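Local coordinates for protein trans-2-enoyl-CoA reductase [NADH] (Treponema denticola ATCC 35405, PDB 4GGO) that catalyses the NADH-dependent reduction of the carbon-carbon double bond of trans-2-enoyl-CoA, turning crotonyl-CoA into butyryl-CoA for fatty acid synthesis, at residues 131-145 with 216-230. Residues are numbered along the deposited sequence; the frame is centred on the assembly and turned at random.
Sequences IEEAKKKGIKFDLIV and QLSKEGLLEEGCITL
I144 sits beside T229 in the parallel pairing of strands 141-146 and 227-233: I144 N donates to I228 O at 2.7 Å, nearly along the C=O axis, and I144 O takes L230 N at 3.0 Å. That carbonyl also accepts T229 OG1 (3.1 Å), a hydroxyl shared with W210 NE1. Earlier, F141 bonds through N to L222 O and through O to E224 N. Beyond the type II turn from E224 to C227 and the corner at D142 the pairing resumes, I228 N donating to D142 O from 52° above the carbonyl plane.

Apolar side chains pack on the face that carries F141 and I144. I144 CD1 meets L217 CD1 tip to tip at 3.7 Å and touches L223 CD2. In the loop after helix 208-219, L222, with CG anti to its carbonyl carbon (chi1 -64°), puts CD1 against A134 CB (3.8 Å) and I131 CG2, while L217 CD2 reaches I131 CG1.

Near the surface K135, bent at chi2 and chi4, forms a salt bridge with E220, its modelled length doubtfully short.

The contact joins the C-terminal ends of helices 124-136 and 208-219 beside adjoining central strands of the Rossmann-type sheet, with 52-56 and 270-276 flanking the pair. Across the sheet from I144, L143 and L230 touch helix 311-323, and the V145 side chain lies about 7 Å from that of NAD-binding Y62.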
ATOM      1  N   ILE A 131      -5.706  21.355   3.519  1.00 33.00           N
ATOM      2  CA  ILE A 131      -6.825  22.150   4.013  1.00 34.78           C
ATOM      3  C   ILE A 131      -7.066  23.372   3.131  1.00 33.49           C
ATOM      4  O   ILE A 131      -8.204  23.683   2.782  1.00 35.85           O
ATOM      5  CB  ILE A 131      -6.582  22.609   5.464  1.00 38.27           C
ATOM      6  CG1 ILE A 131      -6.542  21.401   6.403  1.00 36.39           C
ATOM      7  CG2 ILE A 131      -7.655  23.591   5.906  1.00 40.95           C
ATOM      8  CD1 ILE A 131      -6.151  21.745   7.823  1.00 39.67           C
ATOM      9  N   GLU A 132      -5.983  24.049   2.765  1.00 35.44           N
ATOM     10  CA  GLU A 132      -6.057  25.237   1.920  1.00 39.44           C
ATOM     11  C   GLU A 132      -6.667  24.929   0.554  1.00 37.79           C
ATOM     12  O   GLU A 132      -7.552  25.645   0.083  1.00 39.55           O
ATOM     13  CB  GLU A 132      -4.667  25.854   1.752  1.00 39.81           C
ATOM     14  CG  GLU A 132      -4.624  27.062   0.833  1.00 49.52           C
ATOM     15  CD  GLU A 132      -3.274  27.753   0.846  1.00 52.93           C
ATOM     16  OE1 GLU A 132      -2.468  27.467   1.755  1.00 55.18           O
ATOM     17  OE2 GLU A 132      -3.018  28.581  -0.055  1.00 53.44           O
ATOM     18  N   GLU A 133      -6.193  23.859  -0.076  1.00 35.76           N
ATOM     19  CA  GLU A 133      -6.704  23.452  -1.380  1.00 32.44           C
ATOM     20  C   GLU A 133      -8.163  23.010  -1.287  1.00 39.58           C
ATOM     21  O   GLU A 133      -8.964  23.290  -2.182  1.00 40.48           O
ATOM     22  CB  GLU A 133      -5.838  22.335  -1.971  1.00 35.08           C
ATOM     23  CG  GLU A 133      -6.337  21.786  -3.300  1.00 42.13           C
ATOM     24  CD  GLU A 133      -6.337  22.823  -4.411  1.00 43.87           C
ATOM     25  OE1 GLU A 133      -5.549  23.790  -4.333  1.00 42.69           O
ATOM     26  OE2 GLU A 133      -7.128  22.668  -5.365  1.00 38.48           O
ATOM     27  N   ALA A 134      -8.503  22.330  -0.197  1.00 33.65           N
ATOM     28  CA  ALA A 134      -9.872  21.878   0.031  1.00 38.31           C
ATOM     29  C   ALA A 134     -10.810  23.059   0.267  1.00 40.53           C
ATOM     30  O   ALA A 134     -11.944  23.067  -0.216  1.00 37.57           O
ATOM     31  CB  ALA A 134      -9.923  20.916   1.205  1.00 34.94           C
ATOM     32  N   LYS A 135     -10.333  24.049   1.015  1.00 42.11           N
ATOM     33  CA  LYS A 135     -11.103  25.265   1.270  1.00 40.64           C
ATOM     34  C   LYS A 135     -11.335  26.050  -0.015  1.00 36.87           C
ATOM     35  O   LYS A 135     -12.402  26.626  -0.222  1.00 40.71           O
ATOM     36  CB  LYS A 135     -10.379  26.150   2.288  1.00 38.19           C
ATOM     37  CG  LYS A 135     -10.495  25.680   3.728  1.00 40.70           C
ATOM     38  CD  LYS A 135     -11.894  25.911   4.275  1.00 48.80           C
ATOM     39  CE  LYS A 135     -12.034  25.341   5.677  1.00 50.52           C
ATOM     40  NZ  LYS A 135     -10.981  25.860   6.593  1.00 41.99           N
ATOM     41  N   LYS A 136     -10.324  26.061  -0.878  1.00 39.49           N
ATOM     42  CA  LYS A 136     -10.352  26.842  -2.109  1.00 37.44           C
ATOM     43  C   LYS A 136     -11.392  26.334  -3.104  1.00 43.01           C
ATOM     44  O   LYS A 136     -12.030  27.121  -3.803  1.00 38.35           O
ATOM     45  CB  LYS A 136      -8.967  26.823  -2.760  1.00 43.50           C
ATOM     46  CG  LYS A 136      -8.861  27.620  -4.046  1.00 43.58           C
ATOM     47  CD  LYS A 136      -7.659  27.181  -4.872  1.00 51.63           C
ATOM     48  CE  LYS A 136      -6.393  27.080  -4.028  1.00 57.02           C
ATOM     49  NZ  LYS A 136      -5.183  26.749  -4.839  1.00 62.92           N
ATOM     50  N   LYS A 137     -11.556  25.016  -3.163  1.00 35.18           N
ATOM     51  CA  LYS A 137     -12.426  24.404  -4.159  1.00 34.57           C
ATOM     52  C   LYS A 137     -13.767  23.967  -3.575  1.00 38.47           C
ATOM     53  O   LYS A 137     -14.571  23.333  -4.259  1.00 42.45           O
ATOM     54  CB  LYS A 137     -11.724  23.211  -4.813  1.00 44.11           C
ATOM     55  CG  LYS A 137     -10.368  23.546  -5.417  1.00 44.62           C
ATOM     56  CD  LYS A 137     -10.497  24.482  -6.611  1.00 44.08           C
ATOM     57  CE  LYS A 137     -11.206  23.804  -7.775  1.00 46.81           C
ATOM     58  NZ  LYS A 137     -11.252  24.672  -8.985  1.00 61.63           N
ATOM     59  N   GLY A 138     -14.005  24.317  -2.314  1.00 33.99           N
ATOM     60  CA  GLY A 138     -15.245  23.968  -1.644  1.00 33.97           C
ATOM     61  C   GLY A 138     -15.424  22.469  -1.500  1.00 34.23           C
ATOM     62  O   GLY A 138     -16.532  21.947  -1.640  1.00 38.99           O
ATOM     63  N   ILE A 139     -14.328  21.774  -1.214  1.00 36.55           N
ATOM     64  CA  ILE A 139     -14.345  20.321  -1.104  1.00 36.29           C
ATOM     65  C   ILE A 139     -14.511  19.846   0.336  1.00 35.47           C
ATOM     66  O   ILE A 139     -13.793  20.287   1.234  1.00 35.22           O
ATOM     67  CB  ILE A 139     -13.061  19.699  -1.699  1.00 34.23           C
ATOM     68  CG1 ILE A 139     -13.072  19.806  -3.225  1.00 34.70           C
ATOM     69  CG2 ILE A 139     -12.919  18.241  -1.284  1.00 35.85           C
ATOM     70  CD1 ILE A 139     -11.831  19.244  -3.882  1.00 35.23           C
ATOM     71  N   LYS A 140     -15.480  18.958   0.546  1.00 33.15           N
ATOM     72  CA  LYS A 140     -15.587  18.195   1.783  1.00 36.45           C
ATOM     73  C   LYS A 140     -15.357  16.725   1.454  1.00 30.48           C
ATOM     74  O   LYS A 140     -16.031  16.167   0.589  1.00 33.94           O
ATOM     75  CB  LYS A 140     -16.961  18.377   2.428  1.00 38.08           C
ATOM     76  CG  LYS A 140     -17.169  19.711   3.132  1.00 43.56           C
ATOM     77  CD  LYS A 140     -18.467  19.697   3.930  1.00 37.10           C
ATOM     78  CE  LYS A 140     -18.652  20.971   4.735  1.00 52.26           C
ATOM     79  NZ  LYS A 140     -19.872  20.909   5.589  1.00 53.90           N
ATOM     80  N   PHE A 141     -14.406  16.101   2.139  1.00 33.50           N
ATOM     81  CA  PHE A 141     -14.042  14.716   1.846  1.00 30.05           C
ATOM     82  C   PHE A 141     -15.074  13.714   2.360  1.00 34.32           C
ATOM     83  O   PHE A 141     -15.573  13.841   3.479  1.00 34.84           O
ATOM     84  CB  PHE A 141     -12.664  14.388   2.426  1.00 31.14           C
ATOM     85  CG  PHE A 141     -11.545  15.202   1.839  1.00 28.11           C
ATOM     86  CD1 PHE A 141     -11.147  15.011   0.526  1.00 29.26           C
ATOM     87  CD2 PHE A 141     -10.883  16.148   2.603  1.00 28.68           C
ATOM     88  CE1 PHE A 141     -10.116  15.754  -0.018  1.00 24.40           C
ATOM     89  CE2 PHE A 141      -9.849  16.894   2.066  1.00 29.38           C
ATOM     90  CZ  PHE A 141      -9.465  16.697   0.755  1.00 26.73           C
ATOM     91  N   ASP A 142     -15.388  12.718   1.536  1.00 32.48           N
ATOM     92  CA  ASP A 142     -16.295  11.648   1.942  1.00 31.58           C
ATOM     93  C   ASP A 142     -15.574  10.302   2.013  1.00 33.11           C
ATOM     94  O   ASP A 142     -16.149   9.300   2.437  1.00 32.71           O
ATOM     95  CB  ASP A 142     -17.511  11.568   1.014  1.00 28.06           C
ATOM     96  CG  ASP A 142     -17.126  11.434  -0.446  1.00 36.66           C
ATOM     97  OD1 ASP A 142     -16.950  10.290  -0.913  1.00 36.59           O
ATOM     98  OD2 ASP A 142     -17.006  12.473  -1.128  1.00 38.95           O
ATOM     99  N   LEU A 143     -14.312  10.290   1.593  1.00 28.57           N
ATOM    100  CA  LEU A 143     -13.467   9.109   1.717  1.00 32.42           C
ATOM    101  C   LEU A 143     -12.010   9.509   1.921  1.00 26.46           C
ATOM    102  O   LEU A 143     -11.436  10.231   1.107  1.00 29.03           O
ATOM    103  CB  LEU A 143     -13.593   8.206   0.488  1.00 26.71           C
ATOM    104  CG  LEU A 143     -12.625   7.020   0.453  1.00 28.18           C
ATOM    105  CD1 LEU A 143     -12.880   6.066   1.614  1.00 28.72           C
ATOM    106  CD2 LEU A 143     -12.712   6.287  -0.874  1.00 25.87           C
ATOM    107  N   ILE A 144     -11.417   9.040   3.013  1.00 25.97           N
ATOM    108  CA  ILE A 144     -10.025   9.351   3.314  1.00 25.86           C
ATOM    109  C   ILE A 144      -9.200   8.081   3.465  1.00 22.12           C
ATOM    110  O   ILE A 144      -9.368   7.330   4.423  1.00 25.89           O
ATOM    111  CB  ILE A 144      -9.894  10.196   4.592  1.00 29.49           C
ATOM    112  CG1 ILE A 144     -10.710  11.482   4.462  1.00 32.10           C
ATOM    113  CG2 ILE A 144      -8.432  10.515   4.873  1.00 23.01           C
ATOM    114  CD1 ILE A 144     -10.627  12.372   5.673  1.00 22.71           C
ATOM    115  N   VAL A 145      -8.304   7.848   2.515  1.00 23.48           N
ATOM    116  CA  VAL A 145      -7.487   6.643   2.522  1.00 24.30           C
ATOM    117  C   VAL A 145      -6.109   6.916   3.111  1.00 24.74           C
ATOM    118  O   VAL A 145      -5.323   7.679   2.550  1.00 24.89           O
ATOM    119  CB  VAL A 145      -7.335   6.065   1.105  1.00 23.99           C
ATOM    120  CG1 VAL A 145      -6.484   4.804   1.134  1.00 21.78           C
ATOM    121  CG2 VAL A 145      -8.707   5.777   0.503  1.00 20.55           C
ATOM    122  N   GLN A 216      -7.694  17.406  12.454  1.00 33.02           N
ATOM    123  CA  GLN A 216      -7.454  18.699  11.820  1.00 38.59           C
ATOM    124  C   GLN A 216      -8.491  18.993  10.739  1.00 39.98           C
ATOM    125  O   GLN A 216      -8.997  20.110  10.641  1.00 41.28           O
ATOM    126  CB  GLN A 216      -6.043  18.773  11.230  1.00 35.19           C
ATOM    127  CG  GLN A 216      -4.937  18.924  12.263  1.00 33.74           C
ATOM    128  CD  GLN A 216      -3.610  19.316  11.641  1.00 33.26           C
ATOM    129  OE1 GLN A 216      -3.557  19.748  10.490  1.00 38.63           O
ATOM    130  NE2 GLN A 216      -2.531  19.164  12.399  1.00 31.15           N
ATOM    131  N   LEU A 217      -8.800  17.984   9.930  1.00 35.67           N
ATOM    132  CA  LEU A 217      -9.794  18.128   8.872  1.00 36.28           C
ATOM    133  C   LEU A 217     -11.186  18.360   9.453  1.00 37.59           C
ATOM    134  O   LEU A 217     -11.960  19.164   8.933  1.00 37.03           O
ATOM    135  CB  LEU A 217      -9.797  16.895   7.964  1.00 34.09           C
ATOM    136  CG  LEU A 217      -8.574  16.709   7.061  1.00 34.79           C
ATOM    137  CD1 LEU A 217      -8.628  15.368   6.349  1.00 37.54           C
ATOM    138  CD2 LEU A 217      -8.467  17.843   6.056  1.00 36.18           C
ATOM    139  N   SER A 218     -11.495  17.650  10.535  1.00 39.60           N
ATOM    140  CA  SER A 218     -12.781  17.793  11.210  1.00 41.54           C
ATOM    141  C   SER A 218     -12.942  19.195  11.780  1.00 44.12           C
ATOM    142  O   SER A 218     -14.022  19.782  11.718  1.00 45.50           O
ATOM    143  CB  SER A 218     -12.909  16.766  12.335  1.00 34.28           C
ATOM    144  OG  SER A 218     -14.043  17.034  13.139  1.00 48.89           O
ATOM    145  N   LYS A 219     -11.855  19.722  12.336  1.00 38.98           N
ATOM    146  CA  LYS A 219     -11.856  21.053  12.927  1.00 44.11           C
ATOM    147  C   LYS A 219     -12.156  22.119  11.880  1.00 44.90           C
ATOM    148  O   LYS A 219     -12.811  23.121  12.167  1.00 47.94           O
ATOM    149  CB  LYS A 219     -10.507  21.334  13.594  1.00 31.50           C
ATOM    150  CG  LYS A 219     -10.452  22.651  14.345  1.00 48.07           C
ATOM    151  CD  LYS A 219     -11.513  22.702  15.430  1.00 53.04           C
ATOM    152  CE  LYS A 219     -11.604  24.086  16.052  1.00 59.01           C
ATOM    153  NZ  LYS A 219     -12.678  24.160  17.079  1.00 66.47           N
ATOM    154  N   GLU A 220     -11.680  21.889  10.661  1.00 44.85           N
ATOM    155  CA  GLU A 220     -11.870  22.832   9.565  1.00 41.83           C
ATOM    156  C   GLU A 220     -13.187  22.601   8.830  1.00 44.66           C
ATOM    157  O   GLU A 220     -13.502  23.306   7.871  1.00 44.22           O
ATOM    158  CB  GLU A 220     -10.703  22.741   8.580  1.00 43.72           C
ATOM    159  CG  GLU A 220      -9.363  23.167   9.157  1.00 39.48           C
ATOM    160  CD  GLU A 220      -9.228  24.675   9.276  1.00 51.64           C
ATOM    161  OE1 GLU A 220     -10.128  25.399   8.797  1.00 42.83           O
ATOM    162  OE2 GLU A 220      -8.217  25.137   9.847  1.00 54.09           O
ATOM    163  N   GLY A 221     -13.952  21.611   9.280  1.00 42.07           N
ATOM    164  CA  GLY A 221     -15.222  21.282   8.658  1.00 43.88           C
ATOM    165  C   GLY A 221     -15.057  20.740   7.250  1.00 44.93           C
ATOM    166  O   GLY A 221     -15.848  21.050   6.360  1.00 44.50           O
ATOM    167  N   LEU A 222     -14.028  19.924   7.051  1.00 40.17           N
ATOM    168  CA  LEU A 222     -13.732  19.377   5.732  1.00 40.47           C
ATOM    169  C   LEU A 222     -14.135  17.909   5.613  1.00 42.17           C
ATOM    170  O   LEU A 222     -13.703  17.211   4.695  1.00 38.44           O
ATOM    171  CB  LEU A 222     -12.247  19.548   5.405  1.00 36.21           C
ATOM    172  CG  LEU A 222     -11.753  20.989   5.278  1.00 38.25           C
ATOM    173  CD1 LEU A 222     -10.257  21.020   5.023  1.00 34.40           C
ATOM    174  CD2 LEU A 222     -12.503  21.715   4.171  1.00 37.45           C
ATOM    175  N   LEU A 223     -14.963  17.445   6.543  1.00 42.51           N
ATOM    176  CA  LEU A 223     -15.459  16.076   6.505  1.00 38.83           C
ATOM    177  C   LEU A 223     -16.961  16.051   6.254  1.00 43.42           C
ATOM    178  O   LEU A 223     -17.732  16.655   6.999  1.00 44.46           O
ATOM    179  CB  LEU A 223     -15.147  15.349   7.815  1.00 41.90           C
ATOM    180  CG  LEU A 223     -13.684  15.302   8.256  1.00 44.42           C
ATOM    181  CD1 LEU A 223     -13.525  14.407   9.475  1.00 39.12           C
ATOM    182  CD2 LEU A 223     -12.797  14.831   7.118  1.00 33.72           C
ATOM    183  N   GLU A 224     -17.370  15.353   5.201  1.00 37.31           N
ATOM    184  CA  GLU A 224     -18.787  15.165   4.926  1.00 41.02           C
ATOM    185  C   GLU A 224     -19.370  14.211   5.961  1.00 44.98           C
ATOM    186  O   GLU A 224     -18.670  13.330   6.460  1.00 44.91           O
ATOM    187  CB  GLU A 224     -18.990  14.608   3.514  1.00 40.29           C
ATOM    188  CG  GLU A 224     -20.444  14.526   3.079  1.00 41.66           C
ATOM    189  CD  GLU A 224     -21.140  15.873   3.124  1.00 45.88           C
ATOM    190  OE1 GLU A 224     -20.983  16.656   2.164  1.00 42.62           O
ATOM    191  OE2 GLU A 224     -21.842  16.149   4.121  1.00 44.98           O
ATOM    192  N   GLU A 225     -20.643  14.402   6.294  1.00 40.69           N
ATOM    193  CA  GLU A 225     -21.335  13.520   7.227  1.00 44.40           C
ATOM    194  C   GLU A 225     -21.264  12.077   6.738  1.00 43.88           C
ATOM    195  O   GLU A 225     -21.634  11.781   5.602  1.00 40.10           O
ATOM    196  CB  GLU A 225     -22.797  13.949   7.375  1.00 38.63           C
ATOM    197  CG  GLU A 225     -23.587  13.156   8.408  1.00 50.52           C
ATOM    198  CD  GLU A 225     -23.344  13.635   9.827  1.00 60.67           C
ATOM    199  OE1 GLU A 225     -22.703  14.694  10.000  1.00 64.03           O
ATOM    200  OE2 GLU A 225     -23.796  12.952  10.771  1.00 60.17           O
ATOM    201  N   GLY A 226     -20.775  11.186   7.596  1.00 47.19           N
ATOM    202  CA  GLY A 226     -20.655   9.781   7.253  1.00 43.81           C
ATOM    203  C   GLY A 226     -19.397   9.466   6.464  1.00 38.06           C
ATOM    204  O   GLY A 226     -19.322   8.442   5.784  1.00 38.03           O
ATOM    205  N   CYS A 227     -18.406  10.349   6.560  1.00 34.03           N
ATOM    206  CA  CYS A 227     -17.145  10.177   5.844  1.00 32.54           C
ATOM    207  C   CYS A 227     -16.446   8.876   6.229  1.00 34.05           C
ATOM    208  O   CYS A 227     -16.325   8.548   7.409  1.00 33.97           O
ATOM    209  CB  CYS A 227     -16.213  11.362   6.105  1.00 32.27           C
ATOM    210  SG  CYS A 227     -14.634  11.286   5.224  1.00 32.91           S
ATOM    211  N   ILE A 228     -15.995   8.137   5.223  1.00 31.71           N
ATOM    212  CA  ILE A 228     -15.259   6.901   5.451  1.00 28.81           C
ATOM    213  C   ILE A 228     -13.762   7.181   5.500  1.00 25.93           C
ATOM    214  O   ILE A 228     -13.224   7.858   4.625  1.00 25.79           O
ATOM    215  CB  ILE A 228     -15.521   5.878   4.332  1.00 28.95           C
ATOM    216  CG1 ILE A 228     -17.004   5.504   4.279  1.00 29.43           C
ATOM    217  CG2 ILE A 228     -14.658   4.639   4.527  1.00 26.79           C
ATOM    218  CD1 ILE A 228     -17.348   4.547   3.159  1.00 29.04           C
ATOM    219  N   THR A 229     -13.089   6.674   6.526  1.00 26.23           N
ATOM    220  CA  THR A 229     -11.633   6.737   6.560  1.00 25.22           C
ATOM    221  C   THR A 229     -11.028   5.374   6.893  1.00 24.80           C
ATOM    222  O   THR A 229     -11.477   4.687   7.810  1.00 27.28           O
ATOM    223  CB  THR A 229     -11.104   7.849   7.506  1.00 23.46           C
ATOM    224  OG1 THR A 229      -9.676   7.923   7.412  1.00 29.29           O
ATOM    225  CG2 THR A 229     -11.506   7.588   8.949  1.00 28.86           C
ATOM    226  N   LEU A 230     -10.016   4.983   6.124  1.00 26.08           N
ATOM    227  CA  LEU A 230      -9.411   3.666   6.270  1.00 28.06           C
ATOM    228  C   LEU A 230      -7.903   3.761   6.441  1.00 23.05           C
ATOM    229  O   LEU A 230      -7.256   4.629   5.861  1.00 27.87           O
ATOM    230  CB  LEU A 230      -9.712   2.799   5.045  1.00 23.54           C
ATOM    231  CG  LEU A 230     -11.153   2.699   4.546  1.00 32.75           C
ATOM    232  CD1 LEU A 230     -11.220   1.796   3.324  1.00 32.89           C
ATOM    233  CD2 LEU A 230     -12.066   2.184   5.638  1.00 32.91           C
TER
HETATM  234  O   HOH W   1     -19.341   8.641   3.175  1.00 42.26           O